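Local coordinates for protein PrgZ (Enterococcus faecalis, PDB 4FAJ) that binds a peptide pheromone as a membrane-anchored extracellular receptor of the solute-binding protein family, probably serving peptide uptake, at residues A[535-546]-A[554-564]. Residues are numbered along the deposited sequence; the frame is centred on the assembly and turned at random. Where two conformers were deposited one is given.
Sequences TAKLEKSKIKNV and KYDYKKMRIEK
Lys544 and Arg561 form the hydrogen-bonded pair of a short antiparallel ladder that ties the chain's C-terminal end to the segment following strand 528-539. Lys544 N donates to Arg561 O (2.9 Å), and Arg561 N returns a bond to Lys544 O (3.1 Å). Glu563 N extends the ladder with a nearly straight bond to Lys542 O (2.9 Å, 171° at the hydrogen). On one face, Lys544 CB sits over the centre of the Arg561 guanidinium. That group is held edge-on by Glu563 OE2, which lies in its plane and accepts from both NE and NH2. On the other face lie Ile543 and Ile562, the non-hydrogen-bonded pair; Ile543 CG2 also meets the Met560 methyl CE (3.9 Å). Val546 continues this apolar patch with its two branches split. Val546 CG1, anti to the backbone N (chi1 172°), meets the Tyr555 and Tyr557 rings, while Val546 CG2 packs on Met560 CG (3.7 Å). A water joins Asn545 O, Asp556 O and Lys559 N. Farther along, two lysines bind hydroxyls: Lys537 NZ donates to Tyr555 OH (2.7 Å) and also pairs with Glu539, and Lys554 NZ meets Thr535 OG1 tip to tip (2.8 Å). Lys559 NZ hydrogen-bonds to Asp266, a zinc ligand. Strand 528-539 pairs with strands 294-297 and 311-324, whereas Tyr557 and Met560 rest on strand 61-66, so the contact bridges two sheets.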
loop_
_atom_site.group_PDB
_atom_site.type_symbol
_atom_site.label_atom_id
_atom_site.label_comp_id
_atom_site.label_asym_id
_atom_site.label_seq_id
_atom_site.Cartn_x
_atom_site.Cartn_y
_atom_site.Cartn_z
ATOM N N THR A 535 -4.719 8.010 10.753
ATOM C CA THR A 535 -5.172 9.023 9.808
ATOM C C THR A 535 -6.142 9.961 10.520
ATOM O O THR A 535 -7.252 9.541 10.888
ATOM C CB THR A 535 -5.882 8.369 8.594
ATOM O OG1 THR A 535 -4.965 7.495 7.917
ATOM C CG2 THR A 535 -6.405 9.427 7.608
ATOM N N ALA A 536 -5.710 11.202 10.741
ATOM C CA ALA A 536 -6.523 12.212 11.425
ATOM C C ALA A 536 -6.879 13.305 10.458
ATOM O O ALA A 536 -6.070 13.702 9.613
ATOM C CB ALA A 536 -5.801 12.803 12.620
ATOM N N LYS A 537 -8.092 13.815 10.603
ATOM C CA LYS A 537 -8.607 14.789 9.655
ATOM C C LYS A 537 -9.848 15.476 10.165
ATOM O O LYS A 537 -10.509 14.974 11.066
ATOM C CB LYS A 537 -8.940 14.093 8.327
ATOM C CG LYS A 537 -10.083 13.095 8.399
ATOM C CD LYS A 537 -10.181 12.328 7.097
ATOM C CE LYS A 537 -11.392 11.437 7.030
ATOM N NZ LYS A 537 -11.552 10.915 5.620
ATOM N N LEU A 538 -10.151 16.626 9.572
ATOM C CA LEU A 538 -11.453 17.242 9.684
ATOM C C LEU A 538 -12.261 16.788 8.487
ATOM O O LEU A 538 -11.719 16.650 7.398
ATOM C CB LEU A 538 -11.329 18.761 9.660
ATOM C CG LEU A 538 -10.486 19.378 10.772
ATOM C CD1 LEU A 538 -10.286 20.882 10.536
ATOM C CD2 LEU A 538 -11.131 19.099 12.133
ATOM N N GLU A 539 -13.558 16.554 8.671
ATOM C CA GLU A 539 -14.429 16.247 7.541
ATOM C C GLU A 539 -15.781 16.908 7.738
ATOM O O GLU A 539 -16.351 16.847 8.819
ATOM C CB GLU A 539 -14.568 14.730 7.359
ATOM C CG GLU A 539 -15.419 14.336 6.162
ATOM C CD GLU A 539 -15.196 12.900 5.736
ATOM O OE1 GLU A 539 -14.105 12.603 5.209
ATOM O OE2 GLU A 539 -16.114 12.071 5.929
ATOM N N LYS A 540 -16.278 17.570 6.701
ATOM C CA LYS A 540 -17.513 18.337 6.836
ATOM C C LYS A 540 -18.640 17.363 7.180
ATOM O O LYS A 540 -18.689 16.249 6.647
ATOM C CB LYS A 540 -17.831 19.119 5.557
ATOM C CG LYS A 540 -16.780 20.162 5.149
ATOM C CD LYS A 540 -16.837 21.417 6.004
ATOM C CE LYS A 540 -15.794 22.451 5.548
ATOM N NZ LYS A 540 -15.881 23.724 6.305
ATOM N N SER A 541 -19.530 17.806 8.066
ATOM C CA SER A 541 -20.660 17.002 8.552
ATOM C C SER A 541 -21.578 16.541 7.427
ATOM O O SER A 541 -22.147 15.452 7.495
ATOM C CB SER A 541 -21.484 17.813 9.556
ATOM O OG SER A 541 -20.669 18.352 10.581
ATOM N N LYS A 542 -21.712 17.367 6.391
ATOM C CA LYS A 542 -22.622 17.085 5.268
ATOM C C LYS A 542 -22.228 15.828 4.467
ATOM O O LYS A 542 -23.065 15.254 3.766
ATOM C CB LYS A 542 -22.693 18.298 4.327
ATOM C CG LYS A 542 -21.433 18.460 3.466
ATOM C CD LYS A 542 -21.325 19.819 2.762
ATOM C CE LYS A 542 -20.042 19.853 1.928
ATOM N NZ LYS A 542 -19.671 21.178 1.358
ATOM N N ILE A 543 -20.958 15.418 4.554
ATOM C CA ILE A 543 -20.476 14.230 3.849
ATOM C C ILE A 543 -20.978 12.966 4.529
ATOM O O ILE A 543 -20.657 12.723 5.690
ATOM C CB ILE A 543 -18.920 14.150 3.822
ATOM C CG1 ILE A 543 -18.304 15.411 3.199
ATOM C CG2 ILE A 543 -18.445 12.881 3.094
ATOM C CD1 ILE A 543 -18.937 15.856 1.935
ATOM N N LYS A 544 -21.737 12.155 3.793
ATOM C CA LYS A 544 -22.272 10.907 4.325
ATOM C C LYS A 544 -21.838 9.683 3.529
ATOM O O LYS A 544 -21.581 9.763 2.321
ATOM C CB LYS A 544 -23.805 10.918 4.329
ATOM C CG LYS A 544 -24.456 12.147 4.922
ATOM C CD LYS A 544 -24.184 12.312 6.389
ATOM C CE LYS A 544 -24.825 13.607 6.887
ATOM N NZ LYS A 544 -24.527 13.848 8.313
ATOM N N ASN A 545 -21.751 8.559 4.238
ATOM C CA ASN A 545 -21.633 7.229 3.650
ATOM C C ASN A 545 -20.382 6.969 2.826
ATOM O O ASN A 545 -20.438 6.257 1.834
ATOM C CB ASN A 545 -22.861 6.912 2.798
ATOM C CG ASN A 545 -23.250 5.456 2.880
ATOM O OD1 ASN A 545 -22.826 4.752 3.791
ATOM N ND2 ASN A 545 -24.067 4.998 1.940
ATOM N N VAL A 546 -19.260 7.531 3.248
ATOM C CA VAL A 546 -17.972 7.213 2.649
ATOM C C VAL A 546 -17.430 6.014 3.415
ATOM O O VAL A 546 -17.409 6.036 4.640
ATOM C CB VAL A 546 -17.006 8.375 2.771
ATOM C CG1 VAL A 546 -15.633 7.954 2.328
ATOM C CG2 VAL A 546 -17.531 9.569 1.944
ATOM N N LYS A 554 -7.919 2.862 0.554
ATOM C CA LYS A 554 -8.409 3.492 1.782
ATOM C C LYS A 554 -9.853 3.997 1.720
ATOM O O LYS A 554 -10.582 3.898 2.718
ATOM C CB LYS A 554 -7.499 4.650 2.195
ATOM C CG LYS A 554 -7.819 5.225 3.576
ATOM C CD LYS A 554 -6.866 6.353 3.960
ATOM C CE LYS A 554 -5.481 5.861 4.326
ATOM N NZ LYS A 554 -4.731 6.892 5.152
ATOM N N TYR A 555 -10.262 4.569 0.586
ATOM C CA TYR A 555 -11.598 5.181 0.499
ATOM C C TYR A 555 -12.428 4.595 -0.629
ATOM O O TYR A 555 -11.919 4.372 -1.725
ATOM C CB TYR A 555 -11.503 6.706 0.326
ATOM C CG TYR A 555 -10.936 7.424 1.530
ATOM C CD1 TYR A 555 -11.681 7.546 2.695
ATOM C CD2 TYR A 555 -9.651 7.968 1.510
ATOM C CE1 TYR A 555 -11.176 8.187 3.811
ATOM C CE2 TYR A 555 -9.132 8.633 2.633
ATOM C CZ TYR A 555 -9.910 8.728 3.778
ATOM O OH TYR A 555 -9.448 9.371 4.904
ATOM N N ASP A 556 -13.705 4.346 -0.339
ATOM C CA ASP A 556 -14.694 3.977 -1.341
ATOM C C ASP A 556 -15.820 5.011 -1.302
ATOM O O ASP A 556 -16.574 5.106 -0.325
ATOM C CB ASP A 556 -15.244 2.573 -1.076
ATOM C CG ASP A 556 -16.173 2.083 -2.183
ATOM O OD1 ASP A 556 -16.452 2.855 -3.125
ATOM O OD2 ASP A 556 -16.604 0.910 -2.119
ATOM N N TYR A 557 -15.907 5.794 -2.367
ATOM C CA TYR A 557 -16.875 6.881 -2.466
ATOM C C TYR A 557 -18.165 6.486 -3.201
ATOM O O TYR A 557 -19.024 7.333 -3.445
ATOM C CB TYR A 557 -16.228 8.048 -3.201
ATOM C CG TYR A 557 -14.926 8.515 -2.587
ATOM C CD1 TYR A 557 -14.888 9.028 -1.306
ATOM C CD2 TYR A 557 -13.730 8.459 -3.305
ATOM C CE1 TYR A 557 -13.690 9.475 -0.740
ATOM C CE2 TYR A 557 -12.546 8.893 -2.756
ATOM C CZ TYR A 557 -12.531 9.416 -1.473
ATOM O OH TYR A 557 -11.345 9.851 -0.923
ATOM N N LYS A 558 -18.300 5.207 -3.549
ATOM C CA LYS A 558 -19.409 4.738 -4.376
ATOM C C LYS A 558 -20.774 5.253 -3.898
ATOM O O LYS A 558 -21.564 5.745 -4.694
ATOM C CB LYS A 558 -19.433 3.203 -4.427
ATOM C CG LYS A 558 -20.671 2.615 -5.132
ATOM C CD LYS A 558 -20.549 1.092 -5.298
ATOM C CE LYS A 558 -21.866 0.487 -5.719
ATOM N NZ LYS A 558 -21.801 -0.996 -5.753
ATOM N N LYS A 559 -21.042 5.119 -2.604
ATOM C CA LYS A 559 -22.352 5.446 -2.050
ATOM C C LYS A 559 -22.344 6.790 -1.311
ATOM O O LYS A 559 -23.304 7.130 -0.614
ATOM C CB LYS A 559 -22.837 4.318 -1.134
ATOM C CG LYS A 559 -23.152 3.016 -1.864
ATOM C CD LYS A 559 -23.778 1.987 -0.906
ATOM C CE LYS A 559 -23.728 0.550 -1.451
ATOM N NZ LYS A 559 -25.030 0.086 -2.023
ATOM N N MET A 560 -21.277 7.565 -1.499
ATOM C CA MET A 560 -21.148 8.897 -0.905
ATOM C C MET A 560 -22.326 9.788 -1.294
ATOM O O MET A 560 -22.805 9.718 -2.426
ATOM C CB MET A 560 -19.840 9.543 -1.375
ATOM C CG MET A 560 -19.565 10.955 -0.882
ATOM S SD MET A 560 -17.961 11.531 -1.492
ATOM C CE MET A 560 -17.903 13.159 -0.753
ATOM N N ARG A 561 -22.784 10.620 -0.361
ATOM C CA ARG A 561 -23.788 11.649 -0.660
ATOM C C ARG A 561 -23.626 12.883 0.231
ATOM O O ARG A 561 -22.993 12.816 1.282
ATOM C CB ARG A 561 -25.205 11.086 -0.528
ATOM C CG ARG A 561 -25.635 10.789 0.894
ATOM C CD ARG A 561 -27.032 10.183 0.935
ATOM N NE ARG A 561 -27.594 10.260 2.284
ATOM C CZ ARG A 561 -27.414 9.354 3.245
ATOM N NH1 ARG A 561 -26.697 8.265 3.032
ATOM N NH2 ARG A 561 -27.972 9.536 4.438
ATOM N N ILE A 562 -24.195 14.005 -0.204
ATOM C CA ILE A 562 -24.133 15.261 0.530
ATOM C C ILE A 562 -25.523 15.542 1.090
ATOM O O ILE A 562 -26.488 15.621 0.333
ATOM C CB ILE A 562 -23.690 16.447 -0.367
ATOM C CG1 ILE A 562 -22.392 16.132 -1.116
ATOM C CG2 ILE A 562 -23.514 17.716 0.461
ATOM C CD1 ILE A 562 -21.225 15.747 -0.207
ATOM N N GLU A 563 -25.616 15.675 2.412
ATOM C CA GLU A 563 -26.863 16.038 3.090
ATOM C C GLU A 563 -26.687 17.358 3.835
ATOM O O GLU A 563 -25.863 17.435 4.747
ATOM C CB GLU A 563 -27.242 14.970 4.115
ATOM C CG GLU A 563 -27.827 13.692 3.550
ATOM C CD GLU A 563 -28.569 12.872 4.615
ATOM O OE1 GLU A 563 -28.598 13.284 5.805
ATOM O OE2 GLU A 563 -29.124 11.810 4.262
ATOM N N LYS A 564 -27.470 18.373 3.470
ATOM C CA LYS A 564 -27.467 19.688 4.151
ATOM C C LYS A 564 -26.088 20.358 4.218
ATOM O O LYS A 564 -25.771 21.243 3.418
ATOM C CB LYS A 564 -28.047 19.566 5.565
ATOM C CG LYS A 564 -29.519 19.186 5.589
ATOM C CD LYS A 564 -30.076 19.201 7.011
ATOM C CE LYS A 564 -31.589 18.991 7.026
ATOM N NZ LYS A 564 -32.323 20.174 6.490
HETATM O O HOH W 1 -19.210 4.706 -0.214
#